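Local coordinates for xylanase inhibitor TL-XI (Triticum aestivum, PDB 3G7M), which inhibits xylanases noncompetitively as a small thaumatin-like protein of wheat, and probably serves in plant defense, at residues G78-P83 and T103-N108; L113-G118 and K136-A141; V13-A18 and G26-H31; G44-W49 and A87-L92; L3-R8 and L145-C150. The protein carries 4 engineered substitutions. All coordinates share one frame; numbering follows the deposited sequence.

Contact 1. Residues G78-P83 and T103-N108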
# COMPACT_ATOMS: atom_id res chain seq x y z
N GLY A 78 -9.15 1.38 8.11
CA GLY A 78 -8.42 0.21 7.68
C GLY A 78 -9.32 -0.71 6.90
O GLY A 78 -8.86 -1.78 6.44
N ASN A 79 -10.60 -0.29 6.75
CA ASN A 79 -11.54 -1.04 5.91
C ASN A 79 -12.01 -0.34 4.63
O ASN A 79 -13.16 0.13 4.58
CB ASN A 79 -12.73 -1.48 6.73
CG ASN A 79 -12.31 -2.27 7.94
OD1 ASN A 79 -11.42 -3.12 7.86
ND2 ASN A 79 -12.94 -1.99 9.09
N PRO A 80 -11.13 -0.27 3.60
CA PRO A 80 -11.57 0.28 2.31
C PRO A 80 -12.54 -0.67 1.59
O PRO A 80 -12.65 -1.86 1.98
CB PRO A 80 -10.26 0.44 1.51
CG PRO A 80 -9.27 -0.51 2.16
CD PRO A 80 -9.65 -0.60 3.63
N ALA A 81 -13.23 -0.16 0.57
CA ALA A 81 -14.22 -0.94 -0.16
C ALA A 81 -13.58 -2.09 -0.99
O ALA A 81 -12.53 -1.94 -1.63
CB ALA A 81 -15.04 -0.01 -1.06
N VAL A 82 -14.25 -3.24 -0.96
CA VAL A 82 -13.97 -4.38 -1.85
C VAL A 82 -14.31 -3.99 -3.32
O VAL A 82 -15.37 -3.42 -3.59
CB VAL A 82 -14.82 -5.64 -1.36
CG1 VAL A 82 -14.67 -6.89 -2.26
CG2 VAL A 82 -14.49 -6.00 0.10
N PRO A 83 -13.43 -4.33 -4.28
CA PRO A 83 -12.24 -5.08 -4.05
C PRO A 83 -11.07 -4.15 -3.83
O PRO A 83 -11.11 -2.99 -4.28
CB PRO A 83 -12.07 -5.84 -5.36
CG PRO A 83 -12.68 -4.95 -6.41
CD PRO A 83 -13.60 -4.01 -5.72
N THR A 103 -6.81 -11.88 -1.36
CA THR A 103 -7.89 -12.80 -1.14
C THR A 103 -8.85 -12.26 -0.10
O THR A 103 -10.07 -12.51 -0.17
CB THR A 103 -7.37 -14.20 -0.78
OG1 THR A 103 -6.23 -14.48 -1.58
CG2 THR A 103 -8.44 -15.30 -1.04
N LEU A 104 -8.32 -11.52 0.87
CA LEU A 104 -9.11 -11.10 2.03
C LEU A 104 -10.16 -10.06 1.66
O LEU A 104 -11.32 -10.15 2.11
CB LEU A 104 -8.21 -10.59 3.15
CG LEU A 104 -8.90 -9.76 4.23
CD1 LEU A 104 -9.79 -10.63 5.11
CD2 LEU A 104 -7.88 -8.99 5.08
N LYS A 105 -9.73 -9.08 0.84
CA LYS A 105 -10.59 -7.95 0.48
C LYS A 105 -10.71 -7.86 -1.03
O LYS A 105 -11.21 -6.85 -1.56
CB LYS A 105 -10.01 -6.61 1.01
CG LYS A 105 -10.16 -6.28 2.53
CD LYS A 105 -11.54 -5.71 2.84
CE LYS A 105 -11.72 -5.47 4.33
NZ LYS A 105 -10.92 -4.30 4.75
N GLY A 106 -10.25 -8.91 -1.72
CA GLY A 106 -10.36 -8.99 -3.18
C GLY A 106 -9.07 -8.58 -3.87
O GLY A 106 -8.00 -8.65 -3.28
N PHE A 107 -9.19 -8.13 -5.13
CA PHE A 107 -8.05 -7.70 -5.91
C PHE A 107 -8.44 -6.59 -6.84
O PHE A 107 -9.42 -6.72 -7.57
CB PHE A 107 -7.54 -8.86 -6.74
CG PHE A 107 -6.45 -8.51 -7.69
CD1 PHE A 107 -6.72 -8.16 -9.00
CD2 PHE A 107 -5.14 -8.56 -7.27
CE1 PHE A 107 -5.72 -7.84 -9.88
CE2 PHE A 107 -4.13 -8.24 -8.14
CZ PHE A 107 -4.42 -7.89 -9.44
N ASN A 108 -7.66 -5.50 -6.83
CA ASN A 108 -7.90 -4.37 -7.74
C ASN A 108 -6.70 -3.97 -8.56
O ASN A 108 -6.82 -3.75 -9.75
CB ASN A 108 -8.43 -3.14 -6.99
CG ASN A 108 -7.43 -2.55 -6.03
OD1 ASN A 108 -6.59 -3.25 -5.49
ND2 ASN A 108 -7.53 -1.25 -5.80

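Contact 2. Residues L113-G118 and K136-A141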
# COMPACT_ATOMS: atom_id res chain seq x y z
N LEU A 113 5.90 -6.05 -3.52
CA LEU A 113 6.60 -5.50 -2.36
C LEU A 113 8.01 -6.03 -2.39
O LEU A 113 8.22 -7.26 -2.49
CB LEU A 113 5.92 -5.93 -1.06
CG LEU A 113 4.56 -5.26 -0.77
CD1 LEU A 113 3.42 -5.82 -1.66
CD2 LEU A 113 4.18 -5.45 0.69
N LYS A 114 8.98 -5.12 -2.34
CA LYS A 114 10.38 -5.53 -2.31
C LYS A 114 11.30 -4.70 -1.38
O LYS A 114 11.07 -3.52 -1.14
CB LYS A 114 10.98 -5.66 -3.73
CG LYS A 114 10.86 -4.42 -4.60
CD LYS A 114 11.32 -4.67 -6.03
CE LYS A 114 10.23 -5.38 -6.82
NZ LYS A 114 10.61 -5.51 -8.23
N CYS A 115 12.34 -5.36 -0.88
CA CYS A 115 13.34 -4.72 -0.06
C CYS A 115 14.72 -4.86 -0.68
O CYS A 115 15.02 -5.90 -1.29
CB CYS A 115 13.34 -5.33 1.33
SG CYS A 115 14.04 -4.22 2.54
N SER A 116 15.55 -3.83 -0.51
CA SER A 116 16.90 -3.82 -1.04
C SER A 116 17.80 -4.86 -0.34
O SER A 116 18.88 -5.21 -0.84
CB SER A 116 17.50 -2.42 -0.93
OG SER A 116 17.53 -1.95 0.41
N SER A 117 17.32 -5.36 0.80
CA SER A 117 17.99 -6.38 1.59
C SER A 117 17.22 -7.70 1.60
O SER A 117 17.76 -8.76 1.97
CB SER A 117 18.19 -5.88 3.03
OG SER A 117 19.01 -4.74 2.98
N GLY A 118 15.96 -7.63 1.17
CA GLY A 118 15.13 -8.80 1.22
C GLY A 118 14.81 -9.32 -0.15
O GLY A 118 15.29 -8.78 -1.15
N LYS A 136 7.65 -11.48 3.64
CA LYS A 136 9.08 -11.67 3.67
C LYS A 136 9.67 -10.71 4.70
O LYS A 136 9.01 -9.72 5.07
CB LYS A 136 9.68 -11.44 2.27
CG LYS A 136 9.38 -12.55 1.26
CD LYS A 136 10.20 -13.81 1.50
CE LYS A 136 9.82 -14.95 0.54
NZ LYS A 136 10.92 -16.03 0.53
N SER A 137 10.89 -10.99 5.16
CA SER A 137 11.55 -10.13 6.14
C SER A 137 12.76 -9.42 5.51
O SER A 137 13.42 -9.95 4.61
CB SER A 137 11.96 -10.94 7.40
OG SER A 137 12.69 -12.13 7.07
N CYS A 138 13.04 -8.21 6.00
CA CYS A 138 14.15 -7.39 5.54
C CYS A 138 14.86 -6.83 6.75
O CYS A 138 14.22 -6.25 7.62
CB CYS A 138 13.62 -6.23 4.73
SG CYS A 138 14.94 -5.46 3.90
N SER A 139 16.19 -6.97 6.79
CA SER A 139 16.94 -6.66 8.02
C SER A 139 18.29 -6.03 7.66
O SER A 139 19.32 -6.73 7.62
CB SER A 139 17.09 -7.96 8.91
OG SER A 139 17.71 -7.75 10.20
N ALA A 140 18.29 -4.72 7.37
CA ALA A 140 19.61 -4.03 7.28
C ALA A 140 19.64 -2.63 7.93
O ALA A 140 18.57 -2.02 8.19
CB ALA A 140 20.11 -3.95 5.81
N ALA A 141 20.86 -2.15 8.19
CA ALA A 141 21.05 -0.83 8.79
C ALA A 141 20.50 0.30 7.89
O ALA A 141 19.87 1.24 8.41
CB ALA A 141 22.56 -0.57 9.15

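Contact 3. Residues V13-A18 and G26-H31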
# COMPACT_ATOMS: atom_id res chain seq x y z
N VAL A 13 -2.97 6.18 -10.04
CA VAL A 13 -3.41 5.57 -8.77
C VAL A 13 -3.20 6.47 -7.54
O VAL A 13 -2.29 7.33 -7.53
CB VAL A 13 -2.79 4.19 -8.51
CG1 VAL A 13 -2.82 3.36 -9.75
CG2 VAL A 13 -1.42 4.33 -8.01
N TRP A 14 -4.05 6.27 -6.52
CA TRP A 14 -4.06 7.07 -5.30
C TRP A 14 -3.65 6.23 -4.09
O TRP A 14 -4.51 5.65 -3.43
CB TRP A 14 -5.46 7.68 -5.09
CG TRP A 14 -5.73 8.95 -5.90
CD1 TRP A 14 -5.57 10.27 -5.48
CD2 TRP A 14 -6.19 9.02 -7.24
NE1 TRP A 14 -5.91 11.13 -6.49
CE2 TRP A 14 -6.29 10.39 -7.58
CE3 TRP A 14 -6.52 8.06 -8.19
CZ2 TRP A 14 -6.72 10.83 -8.84
CZ3 TRP A 14 -6.97 8.49 -9.46
CH2 TRP A 14 -7.06 9.87 -9.77
N PRO A 15 -2.34 6.15 -3.80
CA PRO A 15 -1.89 5.29 -2.70
C PRO A 15 -2.40 5.78 -1.36
O PRO A 15 -2.54 6.99 -1.18
CB PRO A 15 -0.35 5.43 -2.76
CG PRO A 15 -0.06 5.90 -4.10
CD PRO A 15 -1.21 6.77 -4.50
N ALA A 16 -2.68 4.86 -0.44
CA ALA A 16 -3.16 5.22 0.87
C ALA A 16 -2.41 4.41 1.87
O ALA A 16 -2.31 3.19 1.76
CB ALA A 16 -4.61 4.96 0.98
N VAL A 17 -1.89 5.11 2.87
CA VAL A 17 -1.22 4.47 3.95
C VAL A 17 -2.01 4.78 5.21
O VAL A 17 -2.29 5.95 5.51
CB VAL A 17 0.26 4.95 4.04
CG1 VAL A 17 1.02 4.23 5.17
CG2 VAL A 17 0.96 4.76 2.72
N ALA A 18 -2.37 3.73 5.94
CA ALA A 18 -2.96 3.83 7.29
C ALA A 18 -2.38 2.78 8.26
O ALA A 18 -2.31 1.62 7.91
CB ALA A 18 -4.50 3.73 7.22
N GLY A 26 -3.09 8.64 5.50
CA GLY A 26 -2.72 9.62 4.51
C GLY A 26 -2.47 9.01 3.14
O GLY A 26 -2.35 7.78 2.98
N GLY A 27 -2.35 9.89 2.13
CA GLY A 27 -1.94 9.44 0.81
C GLY A 27 -1.63 10.57 -0.15
O GLY A 27 -1.58 11.76 0.23
N THR A 28 -1.49 10.18 -1.41
CA THR A 28 -1.23 11.13 -2.48
C THR A 28 -1.89 10.74 -3.82
O THR A 28 -2.59 9.72 -3.95
CB THR A 28 0.28 11.34 -2.62
OG1 THR A 28 0.52 12.49 -3.42
CG2 THR A 28 0.95 10.14 -3.25
N GLU A 29 -1.69 11.60 -4.81
CA GLU A 29 -2.09 11.28 -6.16
C GLU A 29 -0.79 10.89 -6.90
O GLU A 29 0.19 11.67 -6.92
CB GLU A 29 -2.79 12.49 -6.78
CG GLU A 29 -3.00 12.44 -8.31
CD GLU A 29 -3.71 13.68 -8.78
OE1 GLU A 29 -3.52 14.76 -8.15
OE2 GLU A 29 -4.47 13.59 -9.78
N LEU A 30 -0.78 9.69 -7.48
CA LEU A 30 0.37 9.27 -8.28
C LEU A 30 0.05 9.06 -9.76
O LEU A 30 -0.59 8.07 -10.11
CB LEU A 30 1.02 8.03 -7.70
CG LEU A 30 1.91 8.21 -6.48
CD1 LEU A 30 2.62 6.91 -6.20
CD2 LEU A 30 2.92 9.34 -6.61
N HIS A 31 0.50 9.97 -10.61
CA HIS A 31 0.40 9.79 -12.05
C HIS A 31 1.27 8.63 -12.49
O HIS A 31 2.22 8.26 -11.81
CB HIS A 31 0.80 11.08 -12.78
CG HIS A 31 -0.13 12.22 -12.50
ND1 HIS A 31 0.14 13.17 -11.53
CD2 HIS A 31 -1.33 12.55 -13.04
CE1 HIS A 31 -0.85 14.06 -11.51
NE2 HIS A 31 -1.75 13.70 -12.42

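Contact 4. Residues G44-W49 and A87-L92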
# COMPACT_ATOMS: atom_id res chain seq x y z
N GLY A 44 5.56 -0.29 14.83
CA GLY A 44 4.19 -0.31 14.34
C GLY A 44 4.02 -0.97 12.99
O GLY A 44 5.00 -1.33 12.31
N SER A 45 2.77 -1.15 12.59
CA SER A 45 2.48 -1.68 11.26
C SER A 45 1.48 -0.79 10.53
O SER A 45 0.66 -0.09 11.16
CB SER A 45 2.00 -3.15 11.32
OG SER A 45 1.11 -3.36 12.41
N GLN A 46 1.56 -0.80 9.19
CA GLN A 46 0.78 0.09 8.36
C GLN A 46 0.15 -0.72 7.25
O GLN A 46 0.76 -1.67 6.76
CB GLN A 46 1.69 1.15 7.75
CG GLN A 46 2.48 1.97 8.74
CD GLN A 46 3.73 2.58 8.12
OE1 GLN A 46 4.56 1.87 7.53
NE2 GLN A 46 3.88 3.91 8.26
N TYR A 47 -1.07 -0.35 6.86
CA TYR A 47 -1.72 -0.91 5.68
C TYR A 47 -1.36 0.02 4.56
O TYR A 47 -1.34 1.26 4.75
CB TYR A 47 -3.25 -0.95 5.83
CG TYR A 47 -3.79 -2.08 6.69
CD1 TYR A 47 -3.38 -3.39 6.46
CD2 TYR A 47 -4.72 -1.82 7.71
CE1 TYR A 47 -3.87 -4.43 7.24
CE2 TYR A 47 -5.23 -2.84 8.51
CZ TYR A 47 -4.80 -4.15 8.28
OH TYR A 47 -5.29 -5.18 9.09
N ILE A 48 -1.10 -0.57 3.37
CA ILE A 48 -0.77 0.21 2.19
C ILE A 48 -1.58 -0.37 1.07
O ILE A 48 -1.52 -1.57 0.80
CB ILE A 48 0.76 0.12 1.89
CG1 ILE A 48 1.56 0.77 3.02
CG2 ILE A 48 1.13 0.74 0.52
CD1 ILE A 48 3.01 0.48 3.00
N TRP A 49 -2.35 0.48 0.40
CA TRP A 49 -3.12 0.06 -0.78
C TRP A 49 -3.27 1.19 -1.77
O TRP A 49 -3.20 2.35 -1.39
CB TRP A 49 -4.51 -0.46 -0.37
CG TRP A 49 -5.45 0.59 0.12
CD1 TRP A 49 -6.36 1.26 -0.61
CD2 TRP A 49 -5.56 1.08 1.46
NE1 TRP A 49 -7.05 2.14 0.18
CE2 TRP A 49 -6.58 2.06 1.46
CE3 TRP A 49 -4.91 0.78 2.67
CZ2 TRP A 49 -6.95 2.76 2.60
CZ3 TRP A 49 -5.27 1.48 3.80
CH2 TRP A 49 -6.29 2.46 3.76
N ALA A 87 -1.59 -4.47 1.15
CA ALA A 87 -0.24 -4.66 1.58
C ALA A 87 -0.08 -4.20 3.04
O ALA A 87 -0.64 -3.16 3.44
CB ALA A 87 0.66 -3.89 0.70
N GLU A 88 0.67 -4.99 3.82
CA GLU A 88 0.95 -4.71 5.25
C GLU A 88 2.46 -4.61 5.49
O GLU A 88 3.23 -5.47 5.09
CB GLU A 88 0.36 -5.81 6.14
CG GLU A 88 -0.18 -5.36 7.48
CD GLU A 88 0.80 -5.56 8.62
OE1 GLU A 88 0.38 -5.96 9.72
OE2 GLU A 88 2.00 -5.26 8.43
N VAL A 89 2.88 -3.56 6.17
CA VAL A 89 4.29 -3.41 6.50
C VAL A 89 4.41 -3.17 7.99
O VAL A 89 3.84 -2.19 8.49
CB VAL A 89 4.95 -2.22 5.70
CG1 VAL A 89 6.35 -1.86 6.21
CG2 VAL A 89 4.98 -2.54 4.20
N SER A 90 5.12 -4.07 8.70
CA SER A 90 5.45 -3.89 10.13
C SER A 90 6.91 -3.45 10.30
O SER A 90 7.81 -3.91 9.59
CB SER A 90 5.18 -5.16 10.95
OG SER A 90 3.87 -5.68 10.73
N VAL A 91 7.15 -2.54 11.24
CA VAL A 91 8.52 -2.09 11.50
C VAL A 91 8.96 -2.33 12.95
O VAL A 91 8.22 -2.01 13.88
CB VAL A 91 8.65 -0.59 11.14
CG1 VAL A 91 10.11 -0.10 11.28
CG2 VAL A 91 8.14 -0.34 9.71
N LEU A 92 10.13 -2.94 13.12
CA LEU A 92 10.96 -2.77 14.35
C LEU A 92 12.06 -1.71 14.10
O LEU A 92 12.42 -1.45 12.96
CB LEU A 92 11.62 -4.09 14.81
CG LEU A 92 12.57 -3.95 16.07
CD1 LEU A 92 11.81 -3.58 17.38
CD2 LEU A 92 13.42 -5.24 16.34

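Contact 5. Residues L3-R8 and L145-C150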
# COMPACT_ATOMS: atom_id res chain seq x y z
N LEU A 3 10.93 4.26 2.74
CA LEU A 3 9.77 3.63 2.04
C LEU A 3 9.39 4.38 0.75
O LEU A 3 9.30 5.62 0.72
CB LEU A 3 8.55 3.54 2.97
CG LEU A 3 7.26 2.98 2.34
CD1 LEU A 3 7.42 1.53 2.10
CD2 LEU A 3 6.04 3.22 3.24
N THR A 4 9.18 3.65 -0.33
CA THR A 4 8.88 4.28 -1.61
C THR A 4 7.72 3.53 -2.21
O THR A 4 7.77 2.31 -2.34
CB THR A 4 10.13 4.25 -2.57
OG1 THR A 4 11.31 4.63 -1.85
CG2 THR A 4 9.94 5.18 -3.79
N ILE A 5 6.67 4.25 -2.57
CA ILE A 5 5.52 3.65 -3.29
C ILE A 5 5.48 4.16 -4.74
O ILE A 5 5.33 5.34 -4.98
CB ILE A 5 4.18 3.90 -2.57
CG1 ILE A 5 4.19 3.23 -1.19
CG2 ILE A 5 3.00 3.44 -3.40
CD1 ILE A 5 3.27 3.91 -0.21
N THR A 6 5.63 3.24 -5.68
CA THR A 6 5.77 3.57 -7.10
C THR A 6 4.55 3.09 -7.89
O THR A 6 4.04 1.98 -7.70
CB THR A 6 7.05 2.95 -7.70
OG1 THR A 6 8.19 3.36 -6.92
CG2 THR A 6 7.24 3.36 -9.14
N ASN A 7 4.08 3.96 -8.79
CA ASN A 7 2.99 3.62 -9.70
C ASN A 7 3.48 3.31 -11.12
O ASN A 7 3.91 4.23 -11.83
CB ASN A 7 1.95 4.74 -9.71
CG ASN A 7 0.80 4.46 -10.64
OD1 ASN A 7 0.46 3.29 -10.88
ND2 ASN A 7 0.20 5.52 -11.18
N ARG A 8 3.43 2.01 -11.48
CA ARG A 8 3.85 1.56 -12.83
C ARG A 8 2.68 1.21 -13.79
O ARG A 8 2.89 0.65 -14.87
CB ARG A 8 4.92 0.45 -12.78
CG ARG A 8 6.33 1.01 -12.64
CD ARG A 8 7.50 0.01 -12.87
NE ARG A 8 8.79 0.76 -12.95
CZ ARG A 8 9.60 1.04 -11.91
NH1 ARG A 8 9.30 0.61 -10.68
NH2 ARG A 8 10.72 1.75 -12.11
N LEU A 145 12.65 -0.04 1.35
CA LEU A 145 11.41 -0.69 0.96
C LEU A 145 10.74 -0.06 -0.27
O LEU A 145 10.68 1.19 -0.38
CB LEU A 145 10.41 -0.63 2.11
CG LEU A 145 10.58 -1.61 3.27
CD1 LEU A 145 9.56 -1.29 4.33
CD2 LEU A 145 10.38 -3.05 2.79
N GLN A 146 10.23 -0.93 -1.16
CA GLN A 146 9.52 -0.49 -2.36
C GLN A 146 8.21 -1.25 -2.61
O GLN A 146 8.19 -2.48 -2.67
CB GLN A 146 10.43 -0.58 -3.58
CG GLN A 146 9.93 0.23 -4.77
CD GLN A 146 10.96 0.34 -5.88
OE1 GLN A 146 11.98 -0.38 -5.88
NE2 GLN A 146 10.70 1.25 -6.84
N ILE A 147 7.12 -0.50 -2.74
CA ILE A 147 5.85 -1.05 -3.18
C ILE A 147 5.62 -0.58 -4.62
O ILE A 147 5.62 0.61 -4.91
CB ILE A 147 4.72 -0.55 -2.32
CG1 ILE A 147 5.10 -0.56 -0.84
CG2 ILE A 147 3.48 -1.35 -2.57
CD1 ILE A 147 5.28 -1.93 -0.22
N VAL A 148 5.43 -1.52 -5.53
CA VAL A 148 5.15 -1.16 -6.92
C VAL A 148 3.70 -1.58 -7.26
O VAL A 148 3.23 -2.70 -6.93
CB VAL A 148 6.22 -1.77 -7.93
CG1 VAL A 148 6.04 -1.22 -9.34
CG2 VAL A 148 7.63 -1.50 -7.45
N PHE A 149 2.99 -0.66 -7.91
CA PHE A 149 1.74 -0.98 -8.60
C PHE A 149 2.02 -1.25 -10.07
O PHE A 149 2.73 -0.48 -10.72
CB PHE A 149 0.69 0.14 -8.46
CG PHE A 149 0.34 0.45 -7.02
CD1 PHE A 149 -0.51 -0.37 -6.31
CD2 PHE A 149 0.88 1.56 -6.37
CE1 PHE A 149 -0.81 -0.10 -5.03
CE2 PHE A 149 0.57 1.82 -5.07
CZ PHE A 149 -0.29 0.99 -4.41
N CYS A 150 1.42 -2.34 -10.57
CA CYS A 150 1.61 -2.85 -11.93
C CYS A 150 3.11 -3.08 -12.19
O CYS A 150 3.72 -2.39 -13.02
CB CYS A 150 0.94 -1.97 -13.00
SG CYS A 150 -0.82 -1.51 -12.69
O HOH W 1 12.75 2.67 -1.31

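Contact 1. Residues G78-P83 and T103-N108
P83 meets K105 and G106 where two irregular loops, their touching parts 58° apart in direction, bring the CA atoms of P83 and G106 to 4.4 Å of each other. Residues 78-83 belong to the connection that leads into strand 86-91, and residues 103-108 to the one between strands 95-101 and 111-115. The peptide bond before P83 is cis, and the CA of this proline faces K105 O in a CA-H...O contact of 3.2 Å. The CB of P83 lies against a carbonyl two residues further on, 3.6 Å from F107 O. G106 has a positive phi and backbone angles that favour glycine. K105 supplies the long arm of the contact. Its CG stands anti to the carbonyl carbon (chi1 -77°), and further bends at chi2 and chi4 lead the chain back along the first loop. On the way K105 CD passes V82 CG2 at 4.0 Å, the two side chains crossing at about a right angle. NZ of K105 finishes beside N79, where OD1 accepts a weak hydrogen bond of 3.4 Å. N108 touches P83 O through its CB, at 3.8 Å; its amide is engaged elsewhere, OD1 with T85 N and ND2 with G50 O. The loops are thus joined mainly by proline and aliphatic carbons laid against backbone carbonyls, and the lysine tip adds a long, weak polar link, so the join between them depends little on charge.

Contact 2. Residues L113-G118 and K136-A141
C115 and C138 form a disulfide that ties together the two large sheets of the thaumatin-like fold, strand 111-115 coming from the mixed sheet and strand 135-139 from the edge of the antiparallel one. The two segments exchange no hydrogen bonds, and the covalent link carries the contact. Each SG stands anti to its own main-chain nitrogen, with chi1 -158° at C115 and -168° at C138, and this sends both sulfurs into the gap between the strands. There C115 SG and C138 SG join at 2.0 Å with a chi3 of -71°, a negative turn about the S-S bond, and C115 CB lies 3.5 Å from C138 CB. This is the tightly packed part: both cysteines are buried, Y98 of strand 95-101 lies against the pair, L145 touches C115, and S143 adds a loop residue at the side. Toward solvent the contact thins out. The chain turns after C115, with a weak backbone bond from G118 N to C115 O, and brings S117 across to the second segment. Its CB rests against C138 SG at 3.4 Å, while OG reaches past the sulfur to the methyl of A140. That meeting of a hydroxyl with a methyl supplies no polar hold, and S139, whose side chain leaves the contact, hydrogen-bonds N95 instead. G118 also comes close to C138, the two CA atoms being 4.6 Å apart, and its backbone passes beside the disulfide, with G118 N at 3.6 Å from C138 SG.

Contact 3. Residues V13-A18 and G26-H31
W14 lays its indole beside the side chain of E29 on the hairpin formed by strands 13-19 and 26-27. CG of W14 is anti to the carbonyl carbon (chi1 -82°), which swings the ring across to the other segment. E29 has CG anti to the backbone N and is extended beyond it, so that the two groups run side by side in the same direction, with ring and carboxylate planes 23° apart. The aliphatic part of the glutamate does most of the touching: E29 CB is 3.4 Å from W14 NE1, approaching the ring obliquely, and E29 OE2 ends 3.7 Å from W14 CZ2. The W14 side chain is also about 6 Å from a bound sodium ion. Next along, P15 and L30 cross at about a right angle on the buried side, P15 CG touching L30 CD1 at 3.6 Å, while I5 of strand 3-7 lies against the same proline. With OG1 of T28 anti to the main-chain nitrogen, its CG2 is left to touch P15 CD. The backbones are antiparallel. V17 and G26 form a hydrogen-bonded pair, with V17 N to G26 O at 2.7 Å and an almost straight N-H...O angle of 171°; V13 and L30 form another. Between them the join is weaker, resting on a long T28 N to P15 O bond. P15 has no N-H to give, and its carbonyl is also weakly bonded by R51. Two sound pairs therefore hold the ends of this outermost strand pairing, while carbon packing by proline, leucine and the glutamate stem secures its middle.

Contact 4. Residues G44-W49 and A87-L92
Y47 and E88 face each other as a non-hydrogen-bonded antiparallel pair, with the tyrosine ring leaning across the glutamate. CE1 of Y47 lies 3.8 Å from E88 CG, an oblique approach, and the ring and carboxylate planes stand 79° apart. At chi2 the glutamate chain bends, carrying its carboxylate away from the ring and diagonally across to S45 on the partner strand, where S45 CB is 3.6 Å from E88 OE2. S90 completes the group: its OG donates to E88 OE2 over 3.0 Å, on the syn lone pair, and also lies against S45 CB. A glycerol molecule, probably from the crystallisation liquor, is bound about 3 Å from the side chain of S45 on this face. If E88 became an alanine, S90 OG would lose its carboxylate acceptor and would probably be set free to turn, with the flank of the Y47 ring bared. The other face is mostly apolar, though Q46 also lies on it. I48 CD1 meets V89 CG2 at 3.8 Å, the two side chains crossing obliquely, while CB of I48 faces the methyl of A87. Behind them V17 packs on I48, and M111 and L113 of the opposite sheet on A87. Strands 44-49 and 87-91, their axes 4.5 Å apart, are joined by two sound hydrogen-bonded pairs, Q46 with V89 and I48 with A87, and by V91 N to G44 O at 2.7 Å. Inside the antiparallel sheet of the thaumatin-like fold, this pairing separates two chemistries, an acid and hydroxyls over one face and mainly aliphatic carbon, with Q46 the polar exception, on the other.

Contact 5. Residues L3-R8 and L145-C150
L145 O is gripped by T4 N at 2.9 Å and by a water that donates a hydrogen bond to it, with L3 CA adding a CA-H...O contact. Further along, T6 N to I147 O is nearly straight (178°) at 2.7 Å, and F149 N returns to T6 O. On one face Q146, its chain extended beyond CG, holds T6 OG1 in the plane of its amide through NE2 at 3.3 Å. Exchanging Q146 for a leucine would remove this donor and is likely to leave T6 OG1 without its amide mate, relying more on its weak bond to S35. R8 passes the same row with the edge of its guanidinium toward V148, R8 NH1 lying 4.0 Å from V148 CG1. These are the first and last strands of the thaumatin-like chain, paired in parallel within the mixed sheet, and just beyond them C150 forms a disulfide with C9. The face carrying L3, I5, I147 and F149 turns into the core. There I5 and I147 lie side by side, pointing the same way. I5 CG2 approaches the F149 ring obliquely, 3.4 Å from F149 CE2. N7 sends OD1 past F149 CB, while its ND2 bonds F11 O.

How the contacts relate
Contacts 3 and 4 are neighbours in the antiparallel sheet, where strand 13-19 lies next to strand 44-52, and their centres are about 15 Å apart. Contact 5 belongs to the mixed sheet, and its loop along the chain encloses the other four: contact 3 comes first, contacts 4 and 1 interleave, and contact 2 follows. It packs on contact 4 through I5 against I48 and L145 against V89, across the core. Contact 2 joins the two sheets, its strand 111-115 lying beside strand 145-149. Contact 1, about 25 Å from contact 2 between centres, joins loops on the opposite side of the chain's centre and reaches contact 4 where P80 touches W49. Chain ends, sheets and loops thereby form one compact domain.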